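Local coordinates for protein putative beta-glucosidase (Bifidobacterium adolescentis, PDB 5WAB) that hydrolyses beta-glucosidic linkages as a family 3 glycoside hydrolase, and probably also removes terminal alpha-L-arabinopyranosyl groups from ginsenosides, at residues Asn158-Asp163 / Gly516-Gly521; Thr645-Val648 / Asp654-Ala657; Cys70-Ala75 / His309-Glu314; Leu176-Phe181 / Asn635-Glu640. All coordinates share one frame; numbering follows the deposited sequence.

How the interactions relate
Read from the N terminus, interaction 3 opens first, at 70-75, and closes at 309-314, joining a loop of the N-terminal barrel region to the helix that leads toward the central alpha/beta domain. Interaction 1 (158-163 with 516-521) and interaction 4 (176-181 with 635-640) both open inside that loop and close beyond it, so all three cross and none nests in another. Interaction 1 links the barrel region to strand 517-519, and interaction 4 links it to the fibronectin type III-like domain. These two touch where Tyr180 meets Asn159 and Tyr520. Interaction 2 (645-648 with 654-657) follows in series as a local hairpin.

Interaction 1: Asn158-Asp163 / Gly516-Gly521; sequences NNQETD and GHVDYG
Tyr520 CG stands anti to its carbonyl carbon (chi1 -74°), which sends the phenol to Asn159, while Gln160 CG sits between its own backbone N and carbonyl carbon (chi1 72°) and the rest of the chain extends toward Val518. The tyrosine hydroxyl donates to the amide oxygen, with Tyr520 OH and Asn159 OD1 a very short 2.5 Å apart. OD1 lies at the ring's edge, in its plane, although the amide and ring planes are turned 56° against each other. A water adds a second link by donating both to Gln160 OE1 (2.7 Å) and to Tyr520 OH (3.0 Å). The other end of the glutamine amide is also occupied: Gln160 NE2 donates to Thr162 O at 3.1 Å, on a lone pair in the carbonyl plane, and to Pro512 O. Held in this way, the amide and Val518 approach from opposite directions, with Gln160 OE1 4.0 Å from Val518 CG1. A leucine here would probably leave the bridging water with Tyr520 OH alone of its two acceptors, and Thr162 O and Pro512 O without the amide donor. At the far end Asp163 OD2 lies 3.9 Å from Gly516 CA, and OD1 of the same carboxylate pairs with Arg166. The contact fastens the loop after barrel strand 149-155 to strand 517-519, which is paired with strand 168-170. Because Asn159 ND2 is spent on Ile112 O, the amide has a partner at each end, which should fix its rotation; the phenol gives its proton to OD1 and accepts from the water, a directional polar link within a buried interface.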
# COMPACT_ATOMS: atom_id res chain seq x y z
N ASN A 158 -7.35 6.28 -7.88
CA ASN A 158 -6.32 7.25 -8.22
C ASN A 158 -5.01 6.48 -8.44
O ASN A 158 -4.15 6.39 -7.56
CB ASN A 158 -6.18 8.29 -7.11
CG ASN A 158 -5.22 9.42 -7.47
OD1 ASN A 158 -4.70 9.49 -8.59
ND2 ASN A 158 -4.91 10.26 -6.49
N ASN A 159 -4.86 5.94 -9.64
CA ASN A 159 -3.81 4.97 -9.95
C ASN A 159 -2.74 5.51 -10.89
O ASN A 159 -1.89 4.75 -11.35
CB ASN A 159 -4.44 3.70 -10.53
CG ASN A 159 -5.69 3.27 -9.78
OD1 ASN A 159 -6.81 3.41 -10.28
ND2 ASN A 159 -5.50 2.75 -8.57
N GLN A 160 -2.78 6.80 -11.21
CA GLN A 160 -1.77 7.42 -12.06
C GLN A 160 -1.69 8.91 -11.75
O GLN A 160 -2.64 9.50 -11.23
CB GLN A 160 -2.07 7.19 -13.54
CG GLN A 160 -3.23 7.98 -14.07
CD GLN A 160 -3.60 7.53 -15.46
OE1 GLN A 160 -3.66 6.34 -15.74
NE2 GLN A 160 -3.84 8.49 -16.35
N GLU A 161 -0.54 9.49 -12.06
CA GLU A 161 -0.34 10.93 -11.91
C GLU A 161 -0.65 11.70 -13.18
O GLU A 161 -1.01 12.88 -13.11
CB GLU A 161 1.11 11.22 -11.50
CG GLU A 161 1.47 10.81 -10.09
CD GLU A 161 0.66 11.55 -9.05
OE1 GLU A 161 1.03 12.69 -8.71
OE2 GLU A 161 -0.36 10.98 -8.58
N THR A 162 -0.52 11.05 -14.33
CA THR A 162 -0.70 11.71 -15.62
C THR A 162 -2.13 12.21 -15.76
O THR A 162 -3.08 11.42 -15.81
CB THR A 162 -0.35 10.73 -16.74
OG1 THR A 162 1.02 10.35 -16.61
CG2 THR A 162 -0.56 11.37 -18.09
N ASP A 163 -2.28 13.54 -15.86
CA ASP A 163 -3.57 14.20 -16.03
C ASP A 163 -4.52 13.88 -14.88
O ASP A 163 -5.74 13.80 -15.07
CB ASP A 163 -4.21 13.82 -17.37
CG ASP A 163 -5.24 14.82 -17.84
OD1 ASP A 163 -5.21 15.98 -17.35
OD2 ASP A 163 -6.10 14.45 -18.67
N GLY A 516 -8.45 13.02 -21.90
CA GLY A 516 -9.19 13.14 -20.67
C GLY A 516 -9.77 11.86 -20.10
O GLY A 516 -10.55 11.93 -19.15
N HIS A 517 -9.42 10.70 -20.64
CA HIS A 517 -9.97 9.46 -20.09
C HIS A 517 -8.97 8.32 -20.24
O HIS A 517 -8.16 8.31 -21.16
CB HIS A 517 -11.29 9.09 -20.75
CG HIS A 517 -11.18 8.74 -22.20
ND1 HIS A 517 -11.04 7.44 -22.65
CD2 HIS A 517 -11.21 9.51 -23.31
CE1 HIS A 517 -10.98 7.43 -23.96
NE2 HIS A 517 -11.08 8.68 -24.39
N VAL A 518 -9.06 7.37 -19.32
CA VAL A 518 -8.27 6.14 -19.37
C VAL A 518 -9.21 4.97 -19.03
O VAL A 518 -9.84 4.96 -17.96
CB VAL A 518 -7.06 6.18 -18.42
CG1 VAL A 518 -7.46 6.61 -17.00
CG2 VAL A 518 -6.33 4.86 -18.41
N ASP A 519 -9.33 4.02 -19.95
CA ASP A 519 -10.28 2.92 -19.83
C ASP A 519 -9.59 1.71 -19.21
O ASP A 519 -8.61 1.19 -19.77
CB ASP A 519 -10.84 2.56 -21.20
CG ASP A 519 -11.45 3.75 -21.91
OD1 ASP A 519 -11.77 4.75 -21.22
OD2 ASP A 519 -11.63 3.68 -23.14
N TYR A 520 -10.07 1.27 -18.05
CA TYR A 520 -9.47 0.12 -17.37
C TYR A 520 -9.91 -1.16 -18.08
O TYR A 520 -10.65 -1.99 -17.54
CB TYR A 520 -9.84 0.12 -15.90
CG TYR A 520 -9.13 1.16 -15.06
CD1 TYR A 520 -8.55 2.29 -15.63
CD2 TYR A 520 -9.07 1.01 -13.68
CE1 TYR A 520 -7.90 3.23 -14.84
CE2 TYR A 520 -8.44 1.95 -12.89
CZ TYR A 520 -7.86 3.05 -13.46
OH TYR A 520 -7.24 3.97 -12.65
N GLY A 521 -9.42 -1.34 -19.30
CA GLY A 521 -9.88 -2.42 -20.15
C GLY A 521 -9.49 -3.80 -19.66
O GLY A 521 -10.10 -4.79 -20.09
O HOH W 1 -4.59 4.46 -14.07

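Interaction 2: Thr645-Val648 / Asp654-Ala657; sequences TVEV and DIAA
Val648 and Ala657 form an antiparallel, hydrogen-bonded pair near the turn of the hairpin made by strands 642-648 and 654-663 in the fibronectin type III-like domain. Val648 N donates to Ala657 O at 2.9 Å, almost in line with the carbonyl. The return bonds are doubled: Val648 O accepts from Ala657 N at 3.1 Å and from Ala656 N at 2.6 Å, the latter in the carbonyl plane and the former tilted from it. Two residues facing one define a classic beta bulge, and here the two short segments run 108° apart. Val648 and Ala657 put their side chains on the same face of the sheet, where both touch Val556 of strand 551-560. Beside the bulge, Ile655 crosses Glu647 at a slant. With its CG1 anti to the carbonyl carbon (chi1 -57°), both branches reach across: Ile655 CG2 lies 3.8 Å from Glu647 CB, and Ile655 CD1 lies 3.9 Å from that same CB. Ile655 CG2 also comes within 3.5 Å of Val648 O, beside the oxygen that accepts both hydrogen bonds. A glycine in place of Ile655 would probably open a gap beside the aliphatic part of Glu647, whose OE1 is bonded to His600.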
# COMPACT_ATOMS: atom_id res chain seq x y z
N THR A 645 -10.52 -24.46 -4.99
CA THR A 645 -9.24 -24.99 -4.54
C THR A 645 -8.59 -23.99 -3.60
O THR A 645 -8.41 -22.82 -3.96
CB THR A 645 -8.32 -25.29 -5.72
OG1 THR A 645 -8.85 -26.37 -6.50
CG2 THR A 645 -6.95 -25.69 -5.21
N VAL A 646 -8.27 -24.44 -2.39
CA VAL A 646 -7.53 -23.63 -1.43
C VAL A 646 -6.06 -23.99 -1.55
O VAL A 646 -5.69 -25.17 -1.41
CB VAL A 646 -8.05 -23.86 0.00
CG1 VAL A 646 -7.25 -23.03 0.98
CG2 VAL A 646 -9.52 -23.51 0.09
N GLU A 647 -5.23 -23.00 -1.84
CA GLU A 647 -3.79 -23.18 -2.00
C GLU A 647 -3.06 -22.58 -0.81
O GLU A 647 -3.37 -21.46 -0.38
CB GLU A 647 -3.30 -22.54 -3.29
CG GLU A 647 -3.98 -23.08 -4.54
CD GLU A 647 -3.68 -22.25 -5.78
OE1 GLU A 647 -3.26 -21.08 -5.63
OE2 GLU A 647 -3.88 -22.76 -6.90
N VAL A 648 -2.09 -23.31 -0.28
CA VAL A 648 -1.28 -22.86 0.84
C VAL A 648 0.18 -22.88 0.41
O VAL A 648 0.65 -23.88 -0.15
CB VAL A 648 -1.49 -23.74 2.09
CG1 VAL A 648 -0.67 -23.22 3.26
CG2 VAL A 648 -2.96 -23.81 2.45
N ASP A 654 4.63 -20.55 -5.36
CA ASP A 654 5.28 -21.51 -4.46
C ASP A 654 4.18 -22.07 -3.56
O ASP A 654 4.05 -21.67 -2.40
CB ASP A 654 6.40 -20.87 -3.63
CG ASP A 654 7.66 -20.63 -4.42
OD1 ASP A 654 8.34 -21.63 -4.75
OD2 ASP A 654 7.98 -19.46 -4.71
N ILE A 655 3.41 -22.99 -4.10
CA ILE A 655 2.31 -23.60 -3.36
C ILE A 655 2.81 -24.89 -2.74
O ILE A 655 3.38 -25.74 -3.42
CB ILE A 655 1.10 -23.85 -4.27
CG1 ILE A 655 0.65 -22.54 -4.93
CG2 ILE A 655 -0.03 -24.50 -3.49
CD1 ILE A 655 0.34 -21.44 -3.94
N ALA A 656 2.61 -25.03 -1.43
CA ALA A 656 3.08 -26.21 -0.73
C ALA A 656 2.04 -27.31 -0.72
O ALA A 656 2.38 -28.49 -0.84
CB ALA A 656 3.48 -25.85 0.70
N ALA A 657 0.76 -26.96 -0.57
CA ALA A 657 -0.29 -27.95 -0.49
C ALA A 657 -1.59 -27.32 -0.98
O ALA A 657 -1.76 -26.10 -0.90
CB ALA A 657 -0.47 -28.49 0.93

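Interaction 3: Cys70-Ala75 / His309-Glu314; sequences CFPPAA and HQAAIE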
# COMPACT_ATOMS: atom_id res chain seq x y z
N CYS A 70 11.00 9.54 10.12
CA CYS A 70 10.64 9.18 8.75
C CYS A 70 10.58 7.67 8.67
O CYS A 70 11.61 6.99 8.57
CB CYS A 70 11.65 9.77 7.76
SG CYS A 70 11.28 9.43 6.01
N PHE A 71 9.38 7.12 8.72
CA PHE A 71 9.22 5.68 8.60
C PHE A 71 9.37 5.25 7.15
O PHE A 71 9.25 6.08 6.24
CB PHE A 71 7.86 5.26 9.15
CG PHE A 71 7.70 5.53 10.62
CD1 PHE A 71 8.14 4.62 11.56
CD2 PHE A 71 7.10 6.70 11.06
CE1 PHE A 71 8.01 4.86 12.91
CE2 PHE A 71 6.96 6.95 12.41
CZ PHE A 71 7.41 6.03 13.33
N PRO A 72 9.62 3.97 6.89
CA PRO A 72 9.73 3.52 5.51
C PRO A 72 8.43 3.76 4.77
O PRO A 72 7.35 3.49 5.30
CB PRO A 72 10.03 2.02 5.64
CG PRO A 72 9.62 1.66 7.03
CD PRO A 72 9.90 2.88 7.84
N PRO A 73 8.50 4.33 3.56
CA PRO A 73 7.30 4.45 2.73
C PRO A 73 6.65 3.10 2.49
O PRO A 73 7.28 2.05 2.57
CB PRO A 73 7.84 5.05 1.43
CG PRO A 73 9.03 5.84 1.86
CD PRO A 73 9.65 5.05 2.98
N ALA A 74 5.36 3.15 2.18
CA ALA A 74 4.55 1.93 2.11
C ALA A 74 5.08 0.94 1.07
O ALA A 74 4.93 -0.27 1.26
CB ALA A 74 3.10 2.30 1.83
N ALA A 75 5.68 1.43 -0.02
CA ALA A 75 6.24 0.51 -1.01
C ALA A 75 7.27 -0.42 -0.40
O ALA A 75 7.50 -1.53 -0.91
CB ALA A 75 6.86 1.29 -2.17
N HIS A 309 13.58 1.35 12.84
CA HIS A 309 14.62 0.36 12.59
C HIS A 309 14.02 -1.00 12.27
O HIS A 309 14.40 -1.64 11.29
CB HIS A 309 15.56 0.28 13.80
CG HIS A 309 16.77 -0.57 13.58
ND1 HIS A 309 17.09 -1.13 12.36
CD2 HIS A 309 17.74 -0.97 14.44
CE1 HIS A 309 18.20 -1.83 12.47
NE2 HIS A 309 18.61 -1.76 13.72
N GLN A 310 13.07 -1.45 13.10
CA GLN A 310 12.43 -2.73 12.84
C GLN A 310 11.56 -2.68 11.59
O GLN A 310 11.54 -3.63 10.80
CB GLN A 310 11.60 -3.17 14.06
CG GLN A 310 10.94 -4.54 13.87
CD GLN A 310 11.95 -5.67 13.65
OE1 GLN A 310 13.08 -5.62 14.13
NE2 GLN A 310 11.53 -6.70 12.91
N ALA A 311 10.83 -1.57 11.39
CA ALA A 311 10.05 -1.42 10.17
C ALA A 311 10.94 -1.42 8.94
O ALA A 311 10.54 -1.91 7.87
CB ALA A 311 9.22 -0.13 10.23
N ALA A 312 12.15 -0.86 9.05
CA ALA A 312 13.06 -0.85 7.91
C ALA A 312 13.59 -2.24 7.61
O ALA A 312 13.74 -2.62 6.44
CB ALA A 312 14.21 0.12 8.16
N ILE A 313 13.88 -3.02 8.65
CA ILE A 313 14.37 -4.39 8.46
C ILE A 313 13.38 -5.21 7.64
O ILE A 313 13.76 -5.92 6.70
CB ILE A 313 14.67 -5.05 9.81
CG1 ILE A 313 15.88 -4.39 10.48
CG2 ILE A 313 14.87 -6.54 9.65
CD1 ILE A 313 16.27 -5.03 11.78
N GLU A 314 12.10 -5.12 7.99
CA GLU A 314 11.07 -5.91 7.32
C GLU A 314 10.56 -5.29 6.03
O GLU A 314 9.56 -5.77 5.48
CB GLU A 314 9.93 -6.17 8.30
CG GLU A 314 10.41 -6.90 9.53
CD GLU A 314 9.29 -7.54 10.32
OE1 GLU A 314 8.27 -7.93 9.72
OE2 GLU A 314 9.45 -7.64 11.55
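Pro72 meets Ala311 through the outer part of its ring, which from CB onward projects toward helix 301-313. The next atom, CG, makes the closest approach: Pro72 CG lies 3.7 Å from Ala311 CB, and it also stands 3.8 Å from Ala311 O. One step further round, Pro72 CD rests 3.9 Å from Ala311 CB, which leaves the methyl lying against two neighbouring ring carbons. Pro72 CG also comes within 4.1 Å of Ala312 N, a contact with the helix backbone that the small alanine side chains probably permit. Pro72 lies in the loop that follows barrel strand 41-44 and leads into helix 74-77, while helix 301-313 runs on toward strand 317-321 of the six-stranded sheet in the alpha/beta domain; the apolar contact thus lies at the passage between the two catalytic-region domains of a family 3 enzyme. Pro73, next in the chain, takes the N-cap position of helix 74-77. Phe71, just before, packs on Val307 and Ala308 of the same long helix, and Ala312 touches Ala479 of helix 476-484. Near the helix end, Gln310 NE2 donates to Glu314 OE2 at 2.7 Å; OE2 accepts on its anti lone pair and lies in the plane of the glutamine amide, while Glu314 OE1 pairs with Lys607.

Interaction 4: Leu176-Phe181 / Asn635-Glu640; sequences LREIYF and NDWHVE
The indole of Trp637 presents its six-membered-ring edge to Arg177, whose carbonyl oxygen lies close to the ring plane: Trp637 CH2 is 3.3 Å from Arg177 O, and Trp637 CZ2 is 3.5 Å from it. Glu178 comes up obliquely beside the neighbouring corner, where its CG sits 3.8 Å from Trp637 CZ3. The glutamate and the indole run past each other in opposite directions, with carboxylate and ring planes 42° apart. With CG anti to the carbonyl carbon (chi1 -62°), Glu178 lays this methylene beside the ring, and the extended chain carries OE2 on to the Arg174 side chain and Trp630 N. Arg177 turns its guanidinium to Glu222 and also makes a cation-pi contact with Trp630; Trp637 has one with Arg625. In fold terms, helix 173-180 of the barrel domain meets strand 636-639, the partner of strand 628-631, and Asn635 and Asp636 facing Ser631 form a G1 beta bulge in that pair. Within the strand, Trp637 N donates to Asp636 OD1 at 2.6 Å, from above the carboxylate plane. Across the interface the weakly positive C-H edge of the indole faces a carbonyl oxygen, which is probably mildly favourable, while the charges at the glutamate and arginine ends are matched by other residues.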
# COMPACT_ATOMS: atom_id res chain seq x y z
N LEU A 176 -14.29 -2.14 -10.10
CA LEU A 176 -14.41 -1.25 -8.95
C LEU A 176 -14.66 -2.04 -7.67
O LEU A 176 -13.99 -1.83 -6.65
CB LEU A 176 -15.53 -0.24 -9.18
CG LEU A 176 -15.23 1.00 -10.03
CD1 LEU A 176 -16.50 1.75 -10.29
CD2 LEU A 176 -14.21 1.90 -9.34
N ARG A 177 -15.61 -2.97 -7.71
CA ARG A 177 -16.00 -3.70 -6.51
C ARG A 177 -14.92 -4.68 -6.05
O ARG A 177 -14.75 -4.89 -4.85
CB ARG A 177 -17.31 -4.44 -6.75
CG ARG A 177 -18.51 -3.55 -7.00
CD ARG A 177 -18.92 -2.86 -5.72
NE ARG A 177 -20.17 -2.13 -5.89
CZ ARG A 177 -20.85 -1.58 -4.89
NH1 ARG A 177 -20.39 -1.69 -3.65
NH2 ARG A 177 -21.98 -0.94 -5.13
N GLU A 178 -14.20 -5.30 -6.99
CA GLU A 178 -13.26 -6.35 -6.62
C GLU A 178 -11.81 -5.87 -6.50
O GLU A 178 -11.03 -6.50 -5.77
CB GLU A 178 -13.31 -7.51 -7.61
CG GLU A 178 -14.65 -8.22 -7.70
CD GLU A 178 -14.58 -9.52 -8.48
OE1 GLU A 178 -13.48 -10.11 -8.53
OE2 GLU A 178 -15.61 -9.94 -9.05
N ILE A 179 -11.42 -4.81 -7.21
CA ILE A 179 -10.03 -4.36 -7.24
C ILE A 179 -9.84 -3.07 -6.43
O ILE A 179 -9.04 -3.03 -5.49
CB ILE A 179 -9.52 -4.19 -8.69
CG1 ILE A 179 -9.72 -5.48 -9.50
CG2 ILE A 179 -8.07 -3.74 -8.68
CD1 ILE A 179 -8.99 -6.69 -8.96
N TYR A 180 -10.55 -2.01 -6.80
CA TYR A 180 -10.22 -0.68 -6.29
C TYR A 180 -10.98 -0.31 -5.02
O TYR A 180 -10.57 0.63 -4.33
CB TYR A 180 -10.47 0.36 -7.39
CG TYR A 180 -9.69 0.02 -8.64
CD1 TYR A 180 -8.35 0.37 -8.75
CD2 TYR A 180 -10.27 -0.71 -9.67
CE1 TYR A 180 -7.62 0.03 -9.87
CE2 TYR A 180 -9.54 -1.05 -10.81
CZ TYR A 180 -8.21 -0.67 -10.89
OH TYR A 180 -7.46 -1.00 -12.00
N PHE A 181 -12.02 -1.06 -4.66
CA PHE A 181 -12.80 -0.79 -3.45
C PHE A 181 -12.37 -1.62 -2.24
O PHE A 181 -12.32 -1.06 -1.14
CB PHE A 181 -14.29 -1.00 -3.71
CG PHE A 181 -14.96 0.15 -4.42
CD1 PHE A 181 -14.28 1.32 -4.68
CD2 PHE A 181 -16.28 0.04 -4.85
CE1 PHE A 181 -14.90 2.38 -5.33
CE2 PHE A 181 -16.90 1.09 -5.51
CZ PHE A 181 -16.21 2.26 -5.75
N ASN A 635 -26.13 -7.44 -8.88
CA ASN A 635 -25.81 -6.17 -8.23
C ASN A 635 -25.38 -6.42 -6.78
O ASN A 635 -25.75 -5.68 -5.87
CB ASN A 635 -26.99 -5.20 -8.30
CG ASN A 635 -26.60 -3.77 -7.98
OD1 ASN A 635 -25.46 -3.36 -8.23
ND2 ASN A 635 -27.53 -3.02 -7.41
N ASP A 636 -24.58 -7.46 -6.58
CA ASP A 636 -24.21 -7.90 -5.24
C ASP A 636 -23.15 -8.98 -5.36
O ASP A 636 -22.92 -9.54 -6.43
CB ASP A 636 -25.44 -8.42 -4.47
CG ASP A 636 -25.23 -8.45 -2.96
OD1 ASP A 636 -24.11 -8.11 -2.51
OD2 ASP A 636 -26.19 -8.80 -2.24
N TRP A 637 -22.49 -9.26 -4.24
CA TRP A 637 -21.57 -10.38 -4.18
C TRP A 637 -22.32 -11.69 -4.39
O TRP A 637 -23.50 -11.81 -4.06
CB TRP A 637 -20.82 -10.38 -2.85
CG TRP A 637 -19.99 -9.15 -2.67
CD1 TRP A 637 -20.29 -8.05 -1.93
CD2 TRP A 637 -18.72 -8.87 -3.30
NE1 TRP A 637 -19.29 -7.11 -2.03
CE2 TRP A 637 -18.32 -7.59 -2.87
CE3 TRP A 637 -17.89 -9.59 -4.17
CZ2 TRP A 637 -17.11 -7.01 -3.28
CZ3 TRP A 637 -16.69 -9.01 -4.58
CH2 TRP A 637 -16.32 -7.73 -4.13
N HIS A 638 -21.64 -12.67 -4.97
CA HIS A 638 -22.26 -13.95 -5.29
C HIS A 638 -21.25 -15.07 -5.09
O HIS A 638 -20.17 -15.05 -5.69
CB HIS A 638 -22.80 -13.97 -6.72
CG HIS A 638 -23.50 -15.25 -7.09
ND1 HIS A 638 -23.17 -15.99 -8.20
CD2 HIS A 638 -24.50 -15.92 -6.47
CE1 HIS A 638 -23.94 -17.06 -8.26
NE2 HIS A 638 -24.76 -17.04 -7.22
N VAL A 639 -21.60 -16.04 -4.25
CA VAL A 639 -20.85 -17.28 -4.12
C VAL A 639 -21.56 -18.32 -4.97
O VAL A 639 -22.73 -18.65 -4.73
CB VAL A 639 -20.74 -17.74 -2.65
CG1 VAL A 639 -19.98 -19.05 -2.58
CG2 VAL A 639 -20.02 -16.71 -1.82
N GLU A 640 -20.86 -18.80 -5.99
CA GLU A 640 -21.40 -19.78 -6.93
C GLU A 640 -21.12 -21.19 -6.43
O GLU A 640 -20.03 -21.49 -5.93
CB GLU A 640 -20.77 -19.54 -8.31
CG GLU A 640 -21.54 -20.08 -9.49
CD GLU A 640 -20.91 -19.68 -10.81
OE1 GLU A 640 -20.69 -18.47 -11.02
OE2 GLU A 640 -20.64 -20.57 -11.64